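Local coordinates for protein GH127 beta-L-arabinofuranoside (PDB 4QK0) that probably hydrolyses beta-L-arabinofuranosides, releasing L-arabinose as a family 127 glycoside hydrolase, at residues F241-G246 with S313-S318. Numbering follows the deposited sequence.
Sequences FWYDGG and SAFGES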
loop_
_atom_site.group_PDB
_atom_site.type_symbol
_atom_site.label_atom_id
_atom_site.label_comp_id
_atom_site.label_asym_id
_atom_site.label_seq_id
_atom_site.Cartn_x
_atom_site.Cartn_y
_atom_site.Cartn_z
ATOM N N PHE A 241 -17.212 -3.645 -14.799
ATOM C CA PHE A 241 -17.270 -3.916 -13.356
ATOM C C PHE A 241 -16.090 -3.175 -12.637
ATOM O O PHE A 241 -14.978 -3.177 -13.137
ATOM C CB PHE A 241 -17.288 -5.445 -13.079
ATOM C CG PHE A 241 -17.647 -5.784 -11.649
ATOM C CD1 PHE A 241 -18.897 -5.465 -11.147
ATOM C CD2 PHE A 241 -16.726 -6.382 -10.808
ATOM C CE1 PHE A 241 -19.219 -5.722 -9.810
ATOM C CE2 PHE A 241 -17.036 -6.651 -9.505
ATOM C CZ PHE A 241 -18.294 -6.315 -8.993
ATOM N N TRP A 242 -16.348 -2.540 -11.491
ATOM C CA TRP A 242 -15.314 -1.764 -10.786
ATOM C C TRP A 242 -14.069 -2.594 -10.424
ATOM O O TRP A 242 -12.960 -2.058 -10.443
ATOM C CB TRP A 242 -15.869 -1.070 -9.534
ATOM C CG TRP A 242 -16.367 -2.019 -8.471
ATOM C CD1 TRP A 242 -17.639 -2.546 -8.371
ATOM C CD2 TRP A 242 -15.617 -2.587 -7.386
ATOM N NE1 TRP A 242 -17.719 -3.406 -7.307
ATOM C CE2 TRP A 242 -16.500 -3.467 -6.683
ATOM C CE3 TRP A 242 -14.282 -2.474 -6.961
ATOM C CZ2 TRP A 242 -16.105 -4.176 -5.532
ATOM C CZ3 TRP A 242 -13.872 -3.199 -5.815
ATOM C CH2 TRP A 242 -14.785 -4.036 -5.115
ATOM N N TYR A 243 -14.238 -3.877 -10.081
ATOM C CA TYR A 243 -13.090 -4.699 -9.678
ATOM C C TYR A 243 -12.360 -5.196 -10.907
ATOM O O TYR A 243 -12.948 -5.797 -11.786
ATOM C CB TYR A 243 -13.542 -5.880 -8.836
ATOM C CG TYR A 243 -12.446 -6.775 -8.301
ATOM C CD1 TYR A 243 -11.741 -6.441 -7.153
ATOM C CD2 TYR A 243 -12.171 -7.994 -8.894
ATOM C CE1 TYR A 243 -10.744 -7.268 -6.638
ATOM C CE2 TYR A 243 -11.191 -8.833 -8.382
ATOM C CZ TYR A 243 -10.464 -8.462 -7.256
ATOM O OH TYR A 243 -9.493 -9.311 -6.748
ATOM N N ASP A 244 -11.063 -4.948 -10.943
ATOM C CA ASP A 244 -10.238 -5.194 -12.147
ATOM C C ASP A 244 -10.250 -6.659 -12.608
ATOM O O ASP A 244 -10.292 -6.925 -13.795
ATOM C CB ASP A 244 -8.772 -4.720 -11.914
ATOM C CG ASP A 244 -8.655 -3.177 -11.790
ATOM O OD1 ASP A 244 -9.615 -2.499 -11.326
ATOM O OD2 ASP A 244 -7.595 -2.641 -12.155
ATOM N N GLY A 245 -10.210 -7.591 -11.653
ATOM C CA GLY A 245 -10.279 -9.003 -11.971
ATOM C C GLY A 245 -11.663 -9.480 -12.437
ATOM O O GLY A 245 -11.860 -10.673 -12.616
ATOM N N GLY A 246 -12.611 -8.570 -12.587
ATOM C CA GLY A 246 -13.942 -8.895 -13.022
ATOM C C GLY A 246 -14.571 -9.960 -12.094
ATOM O O GLY A 246 -14.633 -9.769 -10.884
ATOM N N SER A 313 -5.593 -7.619 0.434
ATOM C CA SER A 313 -5.802 -6.404 -0.310
ATOM C C SER A 313 -7.130 -5.737 0.062
ATOM O O SER A 313 -8.179 -6.352 -0.045
ATOM C CB SER A 313 -5.769 -6.671 -1.809
ATOM O OG SER A 313 -6.253 -5.565 -2.589
ATOM N N ALA A 314 -7.070 -4.463 0.464
ATOM C CA ALA A 314 -8.278 -3.679 0.754
ATOM C C ALA A 314 -9.157 -3.530 -0.436
ATOM O O ALA A 314 -10.361 -3.511 -0.298
ATOM C CB ALA A 314 -7.933 -2.291 1.265
ATOM N N PHE A 315 -8.562 -3.389 -1.603
ATOM C CA PHE A 315 -9.339 -3.212 -2.800
ATOM C C PHE A 315 -10.014 -4.571 -3.088
ATOM O O PHE A 315 -9.351 -5.554 -3.425
ATOM C CB PHE A 315 -8.445 -2.818 -3.959
ATOM C CG PHE A 315 -9.179 -2.515 -5.208
ATOM C CD1 PHE A 315 -9.925 -1.393 -5.310
ATOM C CD2 PHE A 315 -9.074 -3.376 -6.316
ATOM C CE1 PHE A 315 -10.598 -1.121 -6.482
ATOM C CE2 PHE A 315 -9.744 -3.110 -7.476
ATOM C CZ PHE A 315 -10.517 -1.972 -7.557
ATOM N N GLY A 316 -11.339 -4.607 -2.946
ATOM C CA GLY A 316 -12.093 -5.865 -3.107
ATOM C C GLY A 316 -12.030 -6.781 -1.916
ATOM O O GLY A 316 -12.519 -7.889 -1.998
ATOM N N GLU A 317 -11.422 -6.339 -0.819
ATOM C CA GLU A 317 -11.349 -7.115 0.413
ATOM C C GLU A 317 -10.990 -8.554 0.090
ATOM O O GLU A 317 -11.669 -9.488 0.488
ATOM C CB GLU A 317 -12.673 -7.019 1.170
ATOM C CG GLU A 317 -13.234 -5.596 1.195
ATOM C CD GLU A 317 -14.622 -5.543 1.801
ATOM O OE1 GLU A 317 -14.791 -5.078 2.931
ATOM O OE2 GLU A 317 -15.543 -6.013 1.138
ATOM N N SER A 318 -9.871 -8.715 -0.606
ATOM C CA SER A 318 -9.647 -9.887 -1.383
ATOM C C SER A 318 -8.314 -10.572 -1.162
ATOM O O SER A 318 -7.334 -10.009 -0.614
ATOM C CB SER A 318 -9.795 -9.495 -2.861
ATOM O OG SER A 318 -8.897 -8.454 -3.160
HETATM O O HOH W 1 -7.061 -8.850 -5.256
#
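With CG turned away from the backbone N in both F315 (chi1 -176°) and Y243, the two rings come alongside each other between the loops, whereas W242 holds CG between its N and carbonyl carbon (chi1 63°). W242 presents the edge of its six-membered ring to a face of F315, a T-shaped pair with planes 89° apart and W242 CE3 3.8 Å from F315 CZ. Y243 lies nearly parallel to F315 but slid aside, with centroids 5.8 Å apart, so the rings barely overlap and come closest at Y243 CD1 and F315 CE2, 3.9 Å apart. The cluster joins two loops of the GH127 catalytic domain: a type I turn from Y243 to G246 meets a type II turn from A314 to E317, which runs into a G1 beta bulge, E317 and S318 both facing S313. G316 CA sits 3.8 Å from W242 CH2; a CB there would collide with Y243 CE1. An alanine in place of F315 would probably leave the W242 edge without its aromatic face and open a gap beside Y243, while depriving H395 of the second subunit of its stacking partner. Beyond the rings, a water oxygen lies 2.9 Å from Y243 OH and donates to S318 OG; S318 OG in turn donates to F315 O at 2.9 Å.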